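Local coordinates for conjugal transfer protein TRWB (Escherichia coli, PDB 1E9S), which probably couples the relaxosome to the type IV secretion machinery in conjugation, acting as a hexameric DNA-binding P-loop NTPase that drives DNA transfer, at residues R19-V24 with R413-V418; N106-R111 with L218-T223; G114-N119 with P167-L172; T268-L273 with A298-K303; L360-V365 with R388-M393. All coordinates share one frame; numbering follows the deposited sequence.

Overall arrangement
The five contacts span one elongated subunit of a hexamer. Contacts 1 and 5, 10 Å apart (distances here run between centres), lie at one end, where the small antiparallel sheet of strands 16-18, 362-368 and 384-390 meets edge strand 23-25 of the mixed sheet. Contacts 2 and 3, 12 Å apart, join at Met-169 and His-221 on the opposite side of the chain's centre, 46 to 54 Å from that pair. Contact 4 lies between, 24 to 35 Å from the others. Contact 1 encloses the rest along the chain, and contact 3 nests within contact 2. Contacts 1, 4 and 5 lie where subunits meet, while contacts 2 and 3 touch no other chain.

Contact 1 of 5, residues R19-V24 with R413-V418; sequences RGTRIV and RPIAKV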
# COMPACT_ATOMS: atom_id res chain seq x y z
N ARG A 19 9.38 -34.94 -8.41
CA ARG A 19 9.96 -34.09 -7.36
C ARG A 19 8.90 -33.31 -6.58
O ARG A 19 7.72 -33.30 -6.94
CB ARG A 19 10.95 -33.10 -7.97
CG ARG A 19 10.40 -32.28 -9.11
CD ARG A 19 11.35 -31.16 -9.47
NE ARG A 19 10.82 -30.36 -10.57
CZ ARG A 19 11.38 -29.24 -11.02
NH1 ARG A 19 12.48 -28.78 -10.46
NH2 ARG A 19 10.83 -28.59 -12.03
N GLY A 20 9.35 -32.66 -5.50
CA GLY A 20 8.46 -31.88 -4.67
C GLY A 20 8.13 -32.51 -3.33
O GLY A 20 8.95 -33.21 -2.74
N THR A 21 6.92 -32.25 -2.84
CA THR A 21 6.48 -32.81 -1.58
C THR A 21 5.88 -34.20 -1.74
O THR A 21 5.00 -34.42 -2.58
CB THR A 21 5.44 -31.88 -0.92
OG1 THR A 21 6.05 -30.62 -0.67
CG2 THR A 21 4.97 -32.46 0.40
N ARG A 22 6.38 -35.14 -0.95
CA ARG A 22 5.88 -36.51 -0.97
C ARG A 22 4.81 -36.65 0.08
O ARG A 22 4.96 -36.12 1.18
CB ARG A 22 7.00 -37.49 -0.64
CG ARG A 22 8.09 -37.61 -1.68
CD ARG A 22 9.29 -38.38 -1.13
NE ARG A 22 10.24 -38.78 -2.18
CZ ARG A 22 10.01 -39.72 -3.10
NH1 ARG A 22 8.86 -40.38 -3.12
NH2 ARG A 22 10.94 -40.02 -4.00
N ILE A 23 3.73 -37.32 -0.25
CA ILE A 23 2.69 -37.55 0.74
C ILE A 23 2.62 -39.06 0.90
O ILE A 23 2.62 -39.82 -0.08
CB ILE A 23 1.32 -36.97 0.34
CG1 ILE A 23 0.34 -37.19 1.50
CG2 ILE A 23 0.83 -37.59 -0.94
CD1 ILE A 23 -0.83 -36.25 1.53
N VAL A 24 2.60 -39.50 2.15
CA VAL A 24 2.54 -40.91 2.46
C VAL A 24 1.36 -41.17 3.39
O VAL A 24 0.65 -40.25 3.80
CB VAL A 24 3.85 -41.39 3.12
CG1 VAL A 24 5.00 -41.18 2.19
CG2 VAL A 24 4.07 -40.72 4.46
N ARG A 413 11.13 -35.10 4.69
CA ARG A 413 10.17 -36.12 5.10
C ARG A 413 8.87 -35.87 4.38
O ARG A 413 8.52 -34.73 4.07
CB ARG A 413 9.90 -36.06 6.61
CG ARG A 413 11.01 -35.47 7.41
CD ARG A 413 11.59 -36.43 8.41
NE ARG A 413 12.59 -35.75 9.22
CZ ARG A 413 13.44 -36.36 10.04
NH1 ARG A 413 13.42 -37.68 10.18
NH2 ARG A 413 14.31 -35.64 10.74
N PRO A 414 8.12 -36.95 4.09
CA PRO A 414 6.85 -36.75 3.40
C PRO A 414 5.83 -36.30 4.43
O PRO A 414 6.07 -36.41 5.63
CB PRO A 414 6.55 -38.15 2.86
CG PRO A 414 7.08 -39.03 3.96
CD PRO A 414 8.40 -38.38 4.31
N ILE A 415 4.71 -35.76 3.97
CA ILE A 415 3.67 -35.35 4.89
C ILE A 415 2.68 -36.50 4.91
O ILE A 415 2.80 -37.43 4.11
CB ILE A 415 2.97 -34.08 4.39
CG1 ILE A 415 2.36 -34.34 3.02
CG2 ILE A 415 3.96 -32.94 4.30
CD1 ILE A 415 1.48 -33.23 2.53
N ALA A 416 1.72 -36.46 5.81
CA ALA A 416 0.74 -37.52 5.89
C ALA A 416 -0.50 -37.04 6.59
O ALA A 416 -0.43 -36.21 7.48
CB ALA A 416 1.33 -38.71 6.65
N LYS A 417 -1.64 -37.55 6.15
CA LYS A 417 -2.91 -37.20 6.75
C LYS A 417 -3.09 -38.23 7.85
O LYS A 417 -3.14 -39.43 7.58
CB LYS A 417 -4.01 -37.31 5.70
CG LYS A 417 -5.36 -36.82 6.13
CD LYS A 417 -6.32 -37.02 4.99
CE LYS A 417 -7.74 -36.88 5.43
NZ LYS A 417 -8.64 -37.34 4.34
N VAL A 418 -3.14 -37.77 9.09
CA VAL A 418 -3.29 -38.65 10.23
C VAL A 418 -4.45 -38.27 11.13
O VAL A 418 -4.79 -37.10 11.27
CB VAL A 418 -2.01 -38.67 11.08
CG1 VAL A 418 -0.86 -39.19 10.25
CG2 VAL A 418 -1.71 -37.30 11.63
O HOH W 1 8.57 -34.61 0.84
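Ile-23 and Ile-415 pair in parallel register where strand 23-25 adds itself to the edge of strand 415-419. Two backbone bonds tie the strands: Ile-415 N gives to Arg-22 O at 2.8 Å, in the carbonyl plane, and Val-24 N gives to Ile-415 O at 2.9 Å with a nearly straight N-H...O angle of 172°. Followed outward, Ile-415 packs between Ile-23 and Thr-21. Its CG1, set between the backbone N and the carbonyl carbon (chi1 59°), lies 3.6 Å from Arg-22 O and 3.8 Å from Ile-23 CG1; CG2 reaches Thr-21 CG2 at 4.1 Å, and the terminal CD1 rests 3.9 Å from Ile-23 CD1. An alanine here would strip away both branches and is likely to leave the methyls of Ile-23 and Thr-21 facing a gap. On the other face of the sheet Val-24 straddles the ring of Pro-414, CG1 and CG2 each 3.5 Å from Pro-414 CG, and both residues touch Leu-29 of helix 26-33. A water joins Arg-22 N to Arg-413 O. Strand 415-419 also bonds to 404-408, so the N-terminal strand completes the outer edge of the mixed sheet of this P-loop NTPase-type domain.

Contact 2 of 5, residues N106-R111 with L218-T223; sequences NPYDQR and LPEHVT
The Tyr-108 ring meets Glu-220 at its edge, with OE2 lying in the ring plane beside the hydroxyl, while the ring and carboxylate planes stand 45° apart. A second flat group, the guanidinium of Arg-111, presents its edge to Asp-109 in its own plane. Tyr-108 belongs to a type I beta turn, Asn-106 to Asp-109, in the loop after edge strand 103-105, which packs here on the short helix 219-223. Tyr-108 OH donates to Glu-220 OE2; the modelled separation of 2.3 Å is very short, so doubtful. Glu-220 is bent at chi2 (63°), and the two side chains run at about a right angle. Alongside, the Pro-107 ring approaches Glu-220 CG and Thr-223 OG1 loosely, and Leu-255 of helix 252-269 touches both Pro-107 and Glu-220. Thr-223 OG1 turns back to its own helix and donates to Glu-220 O from above the carbonyl plane. Asn-106 and Asp-109 each form an Asx turn, the first through Tyr-108 N to Asn-106 OD1 at 2.8 Å. Arg-111 grips Asp-109 side-on, NE to OD1 at 3.0 Å and NH2 to OD2 at 2.9 Å, and Asp-109 OD1 also accepts from Arg-111 N, on its anti lone pair.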
# COMPACT_ATOMS: atom_id res chain seq x y z
N ASN A 106 0.06 -17.17 38.13
CA ASN A 106 -1.29 -16.64 37.88
C ASN A 106 -1.58 -15.69 39.04
O ASN A 106 -1.79 -16.12 40.17
CB ASN A 106 -2.30 -17.79 37.89
CG ASN A 106 -3.70 -17.34 37.58
OD1 ASN A 106 -4.11 -16.25 37.98
ND2 ASN A 106 -4.46 -18.19 36.88
N PRO A 107 -1.64 -14.38 38.77
CA PRO A 107 -1.91 -13.47 39.88
C PRO A 107 -3.15 -13.74 40.72
O PRO A 107 -3.25 -13.25 41.83
CB PRO A 107 -1.95 -12.10 39.20
CG PRO A 107 -2.41 -12.43 37.81
CD PRO A 107 -1.63 -13.67 37.48
N TYR A 108 -4.07 -14.55 40.20
CA TYR A 108 -5.31 -14.84 40.92
C TYR A 108 -5.52 -16.26 41.42
O TYR A 108 -6.63 -16.62 41.81
CB TYR A 108 -6.50 -14.41 40.06
CG TYR A 108 -6.43 -12.95 39.71
CD1 TYR A 108 -6.80 -11.99 40.65
CD2 TYR A 108 -5.94 -12.51 38.49
CE1 TYR A 108 -6.68 -10.64 40.37
CE2 TYR A 108 -5.82 -11.16 38.20
CZ TYR A 108 -6.19 -10.23 39.15
OH TYR A 108 -6.08 -8.89 38.91
N ASP A 109 -4.46 -17.05 41.44
CA ASP A 109 -4.55 -18.42 41.93
C ASP A 109 -3.79 -18.50 43.25
O ASP A 109 -2.65 -18.07 43.34
CB ASP A 109 -3.96 -19.37 40.88
CG ASP A 109 -4.16 -20.82 41.22
OD1 ASP A 109 -3.56 -21.30 42.20
OD2 ASP A 109 -4.92 -21.48 40.49
N GLN A 110 -4.44 -19.04 44.27
CA GLN A 110 -3.83 -19.15 45.58
C GLN A 110 -2.50 -19.91 45.58
O GLN A 110 -1.68 -19.70 46.47
CB GLN A 110 -4.82 -19.82 46.53
CG GLN A 110 -4.81 -19.25 47.93
CD GLN A 110 -4.95 -17.75 47.93
OE1 GLN A 110 -5.88 -17.20 47.34
NE2 GLN A 110 -4.02 -17.06 48.58
N ARG A 111 -2.30 -20.76 44.58
CA ARG A 111 -1.08 -21.57 44.47
C ARG A 111 0.09 -20.90 43.76
O ARG A 111 1.19 -21.44 43.73
CB ARG A 111 -1.40 -22.87 43.74
CG ARG A 111 -2.44 -23.71 44.41
CD ARG A 111 -2.90 -24.80 43.48
NE ARG A 111 -3.64 -24.25 42.35
CZ ARG A 111 -4.21 -24.99 41.40
NH1 ARG A 111 -4.12 -26.31 41.43
NH2 ARG A 111 -4.87 -24.40 40.42
N LEU A 218 1.99 -2.24 33.46
CA LEU A 218 2.27 -2.52 34.86
C LEU A 218 1.15 -2.93 35.83
O LEU A 218 1.41 -3.69 36.76
CB LEU A 218 3.04 -1.35 35.49
CG LEU A 218 4.45 -1.04 34.98
CD1 LEU A 218 5.07 0.05 35.84
CD2 LEU A 218 5.32 -2.28 35.03
N PRO A 219 -0.10 -2.45 35.65
CA PRO A 219 -1.16 -2.82 36.58
C PRO A 219 -1.14 -4.25 37.13
O PRO A 219 -1.15 -4.44 38.35
CB PRO A 219 -2.42 -2.51 35.78
CG PRO A 219 -2.03 -1.26 35.10
CD PRO A 219 -0.65 -1.62 34.56
N GLU A 220 -1.09 -5.25 36.26
CA GLU A 220 -1.10 -6.62 36.73
C GLU A 220 0.19 -7.10 37.37
O GLU A 220 0.21 -8.11 38.08
CB GLU A 220 -1.51 -7.56 35.60
CG GLU A 220 -2.67 -8.48 36.01
CD GLU A 220 -3.96 -7.73 36.34
OE1 GLU A 220 -4.18 -6.62 35.82
OE2 GLU A 220 -4.77 -8.26 37.11
N HIS A 221 1.28 -6.39 37.12
CA HIS A 221 2.56 -6.73 37.73
C HIS A 221 2.49 -6.32 39.20
O HIS A 221 3.12 -6.93 40.06
CB HIS A 221 3.71 -5.96 37.07
CG HIS A 221 4.16 -6.53 35.76
ND1 HIS A 221 3.46 -6.38 34.59
CD2 HIS A 221 5.24 -7.30 35.46
CE1 HIS A 221 4.07 -7.02 33.62
NE2 HIS A 221 5.15 -7.59 34.12
N VAL A 222 1.73 -5.26 39.46
CA VAL A 222 1.56 -4.75 40.80
C VAL A 222 0.65 -5.67 41.61
O VAL A 222 0.96 -6.00 42.75
CB VAL A 222 0.97 -3.33 40.77
CG1 VAL A 222 0.86 -2.79 42.18
CG2 VAL A 222 1.86 -2.42 39.95
N THR A 223 -0.47 -6.09 41.02
CA THR A 223 -1.41 -6.98 41.70
C THR A 223 -0.80 -8.37 41.92
O THR A 223 -1.22 -9.11 42.81
CB THR A 223 -2.74 -7.14 40.91
OG1 THR A 223 -2.54 -7.99 39.78
CG2 THR A 223 -3.25 -5.79 40.45

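Contact 3 of 5, residues G114-N119 with P167-L172; sequences GWSFFN and PSMREL
Phe-118 lies under Pro-167, whose CB sits over one ring face in a CH-pi contact, 3.8 Å from the centroid and 14° off the ring normal. This is a Met-aromatic cluster joining a 3-10 segment, 117-119, to the N-terminal end of helix 169-178. The sulfur of Met-169 approaches Phe-117 at the ring edge, SD 3.6 Å from CE1, and reaches Phe-118 obliquely, SD 3.8 Å from CE2. Bends at chi2 and chi3 (-59° and -55°) fold the methionine chain so that SD serves both rings. Phe-117 CE1 in turn lies against the opposite face of Phe-118 from Pro-167. Leu-172 CD2 meets the edge of Phe-117, in its plane, 3.7 Å from CE1. Putting a serine in place of Phe-118 would probably leave Pro-167 CB and one side of the Met-169 sulfur without an aromatic partner. Ser-168 caps the helix, while Ser-116 forms an ST turn in which its OG accepts from Phe-118 N at 3.1 Å.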
# COMPACT_ATOMS: atom_id res chain seq x y z
N GLY A 114 5.31 -16.11 44.08
CA GLY A 114 5.41 -14.66 44.15
C GLY A 114 6.47 -14.26 43.14
O GLY A 114 7.50 -14.93 43.04
N TRP A 115 6.25 -13.18 42.40
CA TRP A 115 7.20 -12.77 41.39
C TRP A 115 7.10 -11.29 41.01
O TRP A 115 6.05 -10.65 41.13
CB TRP A 115 6.98 -13.64 40.14
CG TRP A 115 7.88 -13.36 38.95
CD1 TRP A 115 9.05 -13.99 38.64
CD2 TRP A 115 7.67 -12.38 37.92
NE1 TRP A 115 9.58 -13.47 37.48
CE2 TRP A 115 8.75 -12.47 37.02
CE3 TRP A 115 6.67 -11.42 37.67
CZ2 TRP A 115 8.86 -11.66 35.89
CZ3 TRP A 115 6.78 -10.61 36.55
CH2 TRP A 115 7.87 -10.73 35.68
N SER A 116 8.22 -10.76 40.53
CA SER A 116 8.34 -9.39 40.06
C SER A 116 9.52 -9.48 39.10
O SER A 116 10.39 -10.32 39.28
CB SER A 116 8.62 -8.45 41.24
OG SER A 116 9.81 -7.74 41.10
N PHE A 117 9.56 -8.67 38.06
CA PHE A 117 10.67 -8.79 37.12
C PHE A 117 12.04 -8.52 37.76
O PHE A 117 13.07 -8.87 37.20
CB PHE A 117 10.45 -7.89 35.88
CG PHE A 117 10.84 -6.46 36.08
CD1 PHE A 117 10.00 -5.58 36.74
CD2 PHE A 117 12.07 -6.01 35.63
CE1 PHE A 117 10.38 -4.29 36.96
CE2 PHE A 117 12.46 -4.70 35.84
CZ PHE A 117 11.61 -3.84 36.51
N PHE A 118 12.04 -7.90 38.93
CA PHE A 118 13.28 -7.62 39.62
C PHE A 118 14.03 -8.92 39.94
O PHE A 118 15.25 -8.94 39.99
CB PHE A 118 13.02 -6.88 40.94
CG PHE A 118 12.71 -5.42 40.80
CD1 PHE A 118 13.73 -4.49 40.68
CD2 PHE A 118 11.40 -4.96 40.90
CE1 PHE A 118 13.45 -3.11 40.68
CE2 PHE A 118 11.12 -3.59 40.90
CZ PHE A 118 12.13 -2.67 40.79
N ASN A 119 13.28 -10.00 40.15
CA ASN A 119 13.87 -11.29 40.49
C ASN A 119 14.70 -11.88 39.37
O ASN A 119 15.40 -12.87 39.58
CB ASN A 119 12.79 -12.32 40.83
CG ASN A 119 11.90 -11.88 41.93
OD1 ASN A 119 12.19 -10.92 42.64
ND2 ASN A 119 10.80 -12.59 42.10
N PRO A 167 12.97 -2.09 45.91
CA PRO A 167 12.58 -2.68 44.62
C PRO A 167 11.16 -3.25 44.62
O PRO A 167 10.97 -4.45 44.50
CB PRO A 167 13.64 -3.76 44.41
CG PRO A 167 13.98 -4.18 45.80
CD PRO A 167 14.06 -2.86 46.53
N SER A 168 10.18 -2.36 44.76
CA SER A 168 8.78 -2.75 44.80
C SER A 168 8.04 -2.29 43.55
O SER A 168 8.27 -1.20 43.05
CB SER A 168 8.11 -2.18 46.05
OG SER A 168 7.02 -1.34 45.74
N MET A 169 7.15 -3.14 43.05
CA MET A 169 6.37 -2.80 41.88
C MET A 169 5.35 -1.72 42.21
O MET A 169 5.01 -0.91 41.35
CB MET A 169 5.69 -4.05 41.34
CG MET A 169 6.69 -5.09 40.79
SD MET A 169 7.73 -4.46 39.44
CE MET A 169 6.45 -3.89 38.29
N ARG A 170 4.89 -1.70 43.46
CA ARG A 170 3.91 -0.71 43.89
C ARG A 170 4.55 0.68 43.84
O ARG A 170 3.91 1.67 43.48
CB ARG A 170 3.47 -1.04 45.31
CG ARG A 170 2.12 -0.53 45.73
CD ARG A 170 1.69 -1.24 47.01
NE ARG A 170 1.63 -2.70 46.85
CZ ARG A 170 0.70 -3.36 46.15
NH1 ARG A 170 -0.27 -2.68 45.54
NH2 ARG A 170 0.74 -4.69 46.07
N GLU A 171 5.83 0.73 44.21
CA GLU A 171 6.61 1.97 44.20
C GLU A 171 6.88 2.37 42.77
O GLU A 171 6.69 3.51 42.37
CB GLU A 171 7.95 1.78 44.90
CG GLU A 171 7.94 1.80 46.41
CD GLU A 171 7.88 3.20 46.97
OE1 GLU A 171 6.76 3.76 47.07
OE2 GLU A 171 8.96 3.76 47.28
N LEU A 172 7.35 1.40 41.99
CA LEU A 172 7.65 1.62 40.58
C LEU A 172 6.41 2.14 39.86
O LEU A 172 6.48 3.11 39.11
CB LEU A 172 8.15 0.32 39.94
CG LEU A 172 8.55 0.33 38.47
CD1 LEU A 172 9.55 1.42 38.20
CD2 LEU A 172 9.16 -0.99 38.10

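Contact 4 of 5, residues T268-L273 with A298-K303; sequences TSILSL and ADALTK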
# COMPACT_ATOMS: atom_id res chain seq x y z
N THR A 268 14.29 -15.01 26.57
CA THR A 268 15.64 -14.45 26.66
C THR A 268 16.46 -15.29 27.61
O THR A 268 17.61 -15.62 27.33
CB THR A 268 15.73 -13.02 27.25
OG1 THR A 268 14.44 -12.52 27.60
CG2 THR A 268 16.41 -12.13 26.27
N SER A 269 15.87 -15.60 28.75
CA SER A 269 16.54 -16.36 29.78
C SER A 269 17.21 -17.65 29.33
O SER A 269 18.34 -17.91 29.74
CB SER A 269 15.57 -16.63 30.92
OG SER A 269 15.17 -15.40 31.48
N ILE A 270 16.57 -18.45 28.48
CA ILE A 270 17.22 -19.69 28.08
C ILE A 270 18.47 -19.43 27.26
O ILE A 270 19.26 -20.34 27.03
CB ILE A 270 16.30 -20.68 27.26
CG1 ILE A 270 16.30 -20.33 25.77
CG2 ILE A 270 14.93 -20.75 27.87
CD1 ILE A 270 15.57 -19.10 25.43
N LEU A 271 18.67 -18.20 26.83
CA LEU A 271 19.85 -17.85 26.05
C LEU A 271 21.07 -17.65 26.95
O LEU A 271 22.19 -17.51 26.46
CB LEU A 271 19.58 -16.59 25.23
CG LEU A 271 19.26 -16.73 23.74
CD1 LEU A 271 18.35 -17.91 23.48
CD2 LEU A 271 18.64 -15.45 23.25
N SER A 272 20.84 -17.62 28.26
CA SER A 272 21.92 -17.44 29.23
C SER A 272 22.28 -18.74 29.91
O SER A 272 23.28 -18.81 30.62
CB SER A 272 21.51 -16.43 30.30
OG SER A 272 21.35 -15.14 29.76
N LEU A 273 21.48 -19.78 29.69
CA LEU A 273 21.74 -21.07 30.30
C LEU A 273 23.03 -21.70 29.79
O LEU A 273 23.30 -21.71 28.58
CB LEU A 273 20.58 -22.03 30.03
CG LEU A 273 19.27 -21.64 30.69
CD1 LEU A 273 18.27 -22.73 30.48
CD2 LEU A 273 19.49 -21.40 32.17
N ALA A 298 11.62 -14.48 18.55
CA ALA A 298 12.41 -14.71 17.36
C ALA A 298 13.80 -15.27 17.64
O ALA A 298 14.20 -16.26 17.02
CB ALA A 298 12.52 -13.42 16.56
N ASP A 299 14.55 -14.66 18.55
CA ASP A 299 15.88 -15.17 18.86
C ASP A 299 15.82 -16.53 19.54
O ASP A 299 16.65 -17.39 19.26
CB ASP A 299 16.63 -14.17 19.75
CG ASP A 299 16.96 -12.88 19.01
OD1 ASP A 299 17.42 -12.96 17.85
OD2 ASP A 299 16.76 -11.78 19.58
N ALA A 300 14.85 -16.72 20.42
CA ALA A 300 14.71 -17.98 21.12
C ALA A 300 14.45 -19.10 20.12
O ALA A 300 14.93 -20.22 20.30
CB ALA A 300 13.58 -17.88 22.12
N LEU A 301 13.71 -18.81 19.06
CA LEU A 301 13.38 -19.80 18.03
C LEU A 301 14.57 -20.08 17.11
O LEU A 301 14.58 -21.07 16.39
CB LEU A 301 12.22 -19.32 17.17
CG LEU A 301 10.85 -19.26 17.81
CD1 LEU A 301 9.90 -18.48 16.94
CD2 LEU A 301 10.37 -20.67 18.03
N THR A 302 15.56 -19.20 17.17
CA THR A 302 16.74 -19.29 16.32
C THR A 302 18.04 -19.64 17.04
O THR A 302 18.96 -20.18 16.44
CB THR A 302 16.92 -17.95 15.56
OG1 THR A 302 16.08 -17.96 14.40
CG2 THR A 302 18.35 -17.72 15.14
N LYS A 303 18.11 -19.35 18.33
CA LYS A 303 19.33 -19.61 19.07
C LYS A 303 19.14 -20.47 20.31
O LYS A 303 20.02 -20.53 21.16
CB LYS A 303 19.96 -18.27 19.49
CG LYS A 303 19.94 -17.19 18.41
CD LYS A 303 20.37 -15.86 19.01
CE LYS A 303 19.98 -14.70 18.11
NZ LYS A 303 20.55 -14.85 16.75
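Leu-271 and Ile-270, following on from helix 252-269, reach onto segment 298-303, and the contact across is made by van der Waals packing. Ile-270 CD1 meets Ala-300 CB at 4.1 Å, methyl to methyl, with chi1 85° and chi2 -72° turning CD1 to the alanine. Leu-271 divides its two methyls: CD2 lies 4.2 Å from Asp-299 CB, whereas CD1 rests 3.9 Å from a backbone carbonyl oxygen, Lys-303 O, and also borders Ala-300 CA and Lys-303 CB. These separations make it a light contact.

No hydrogen bond crosses between the segments; polar bonds lie within each or lead elsewhere, such as Ser-272 OG to Arg-129 and to Asp-250 of the second subunit. Asp-299 O takes two backbone donors, Lys-303 N at 2.6 Å and Thr-302 N at 3.0 Å. Lys-303 NZ and Asp-299 OD1 make a long salt bridge of 3.8 Å, one helical turn apart. On the other segment Leu-271 N bonds to Thr-268 O at 2.8 Å.

Leu-271 also packs on Asp-250 of the second subunit, and Lys-303 on its Glu-249. The arrangement is packing of segments 268-273 and 298-303 within the P-loop NTPase-type domain, close to a subunit interface of the assembly.

Contact 5 of 5, residues L360-V365 with R388-M393; sequences LGEHEV and RERVVM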
# COMPACT_ATOMS: atom_id res chain seq x y z
N LEU A 360 2.08 -26.86 2.55
CA LEU A 360 2.17 -28.31 2.44
C LEU A 360 2.95 -28.62 1.16
O LEU A 360 3.63 -29.63 1.06
CB LEU A 360 0.77 -28.92 2.42
CG LEU A 360 0.29 -29.48 3.77
CD1 LEU A 360 1.17 -29.02 4.93
CD2 LEU A 360 -1.12 -29.06 3.98
N GLY A 361 2.86 -27.73 0.18
CA GLY A 361 3.62 -27.89 -1.05
C GLY A 361 3.02 -28.57 -2.25
O GLY A 361 1.96 -29.20 -2.18
N GLU A 362 3.73 -28.45 -3.37
CA GLU A 362 3.32 -29.05 -4.63
C GLU A 362 4.28 -30.18 -4.98
O GLU A 362 5.34 -30.32 -4.37
CB GLU A 362 3.40 -28.05 -5.78
CG GLU A 362 2.66 -26.74 -5.61
CD GLU A 362 2.68 -25.94 -6.90
OE1 GLU A 362 3.73 -25.98 -7.59
OE2 GLU A 362 1.66 -25.27 -7.22
N HIS A 363 3.90 -30.98 -5.96
CA HIS A 363 4.76 -32.05 -6.42
C HIS A 363 4.66 -32.11 -7.93
O HIS A 363 3.71 -31.60 -8.52
CB HIS A 363 4.36 -33.40 -5.78
CG HIS A 363 3.05 -33.96 -6.24
ND1 HIS A 363 2.48 -35.07 -5.66
CD2 HIS A 363 2.22 -33.59 -7.25
CE1 HIS A 363 1.35 -35.36 -6.29
NE2 HIS A 363 1.17 -34.48 -7.25
N GLU A 364 5.69 -32.67 -8.57
CA GLU A 364 5.68 -32.82 -10.01
C GLU A 364 5.53 -34.32 -10.20
O GLU A 364 6.24 -35.11 -9.58
CB GLU A 364 6.97 -32.32 -10.64
CG GLU A 364 6.77 -31.78 -12.04
CD GLU A 364 8.02 -31.17 -12.63
OE1 GLU A 364 9.07 -31.18 -11.94
OE2 GLU A 364 7.95 -30.69 -13.78
N VAL A 365 4.61 -34.72 -11.07
CA VAL A 365 4.32 -36.13 -11.24
C VAL A 365 4.03 -36.52 -12.68
O VAL A 365 3.60 -35.69 -13.48
CB VAL A 365 3.10 -36.42 -10.32
CG1 VAL A 365 1.94 -37.03 -11.10
CG2 VAL A 365 3.54 -37.22 -9.13
N ARG A 388 2.29 -30.61 -12.44
CA ARG A 388 2.64 -30.03 -11.16
C ARG A 388 1.32 -29.76 -10.48
O ARG A 388 0.39 -29.24 -11.11
CB ARG A 388 3.39 -28.71 -11.34
CG ARG A 388 4.69 -28.61 -10.53
CD ARG A 388 5.14 -27.17 -10.32
NE ARG A 388 4.89 -26.34 -11.49
CZ ARG A 388 4.02 -25.34 -11.53
NH1 ARG A 388 3.31 -25.04 -10.44
NH2 ARG A 388 3.85 -24.64 -12.64
N GLU A 389 1.21 -30.10 -9.20
CA GLU A 389 -0.04 -29.87 -8.48
C GLU A 389 0.15 -29.82 -6.98
O GLU A 389 1.18 -30.24 -6.47
CB GLU A 389 -1.05 -30.97 -8.83
CG GLU A 389 -0.39 -32.31 -9.04
CD GLU A 389 -1.37 -33.36 -9.50
OE1 GLU A 389 -2.18 -33.05 -10.40
OE2 GLU A 389 -1.31 -34.49 -8.98
N ARG A 390 -0.86 -29.31 -6.28
CA ARG A 390 -0.80 -29.22 -4.83
C ARG A 390 -1.05 -30.59 -4.26
O ARG A 390 -1.99 -31.27 -4.67
CB ARG A 390 -1.87 -28.27 -4.28
CG ARG A 390 -1.61 -26.80 -4.55
CD ARG A 390 -0.31 -26.30 -3.92
NE ARG A 390 -0.12 -24.90 -4.27
CZ ARG A 390 -0.90 -23.90 -3.86
NH1 ARG A 390 -1.94 -24.14 -3.07
NH2 ARG A 390 -0.67 -22.66 -4.27
N VAL A 391 -0.20 -31.00 -3.34
CA VAL A 391 -0.37 -32.29 -2.70
C VAL A 391 -1.69 -32.22 -1.91
O VAL A 391 -2.44 -33.18 -1.86
CB VAL A 391 0.81 -32.59 -1.75
CG1 VAL A 391 0.56 -33.89 -1.01
CG2 VAL A 391 2.10 -32.69 -2.53
N VAL A 392 -1.95 -31.06 -1.33
CA VAL A 392 -3.16 -30.84 -0.54
C VAL A 392 -3.81 -29.54 -1.01
O VAL A 392 -3.25 -28.45 -0.83
CB VAL A 392 -2.84 -30.74 0.98
CG1 VAL A 392 -4.11 -30.69 1.81
CG2 VAL A 392 -1.97 -31.90 1.41
N MET A 393 -4.98 -29.65 -1.62
CA MET A 393 -5.72 -28.49 -2.09
C MET A 393 -6.28 -27.69 -0.94
O MET A 393 -6.52 -28.22 0.15
CB MET A 393 -6.89 -28.93 -2.96
CG MET A 393 -6.54 -29.35 -4.37
SD MET A 393 -8.09 -29.92 -5.13
CE MET A 393 -8.86 -28.37 -5.58
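Glu-362 holds two arginines of the neighbouring strand through its carboxylate. OE1 accepts from Arg-388 NH1 at 3.0 Å, met on the syn side and close to the guanidinium plane, the two planes 25° apart; OE2 takes only a weak bond from Arg-390 NE, at 3.5 Å. Arg-390 NH1 also bonds Ser-357 OG and NH2 forms a salt bridge with Glu-354, fixing the guanidinium from several sides.

On the face carrying His-363 and Glu-389, His-363 NE2 donates to Glu-389 OE2 at 3.0 Å with an angle of 173°; OE2 accepts on its anti lone pair and lies in the imidazole plane. Ring and carboxylate are nearly coplanar, and Val-365 CG2 lies over the centre of one ring face. OE1 of Glu-389 goes to Arg-367, a charge pairing that would be expected to leave the carboxylate ionised.

These strands form an antiparallel pair within the sheet that also holds strand 16-18, and His-363 with Glu-389 is a hydrogen-bonded pair: His-363 N gives to Glu-389 O at 2.9 Å and Glu-389 N to His-363 O at 3.0 Å. Val-391 N donates to Gly-361 O at 3.0 Å. Gly-361, with positive phi (94°), is the first residue past helix 350-360, and Leu-360 CD2 packs on Val-392 CB at 3.8 Å. Glu-364 OE1 pairs with Arg-19, while Arg-390 O accepts from Arg-19 NH1 of a neighbouring subunit.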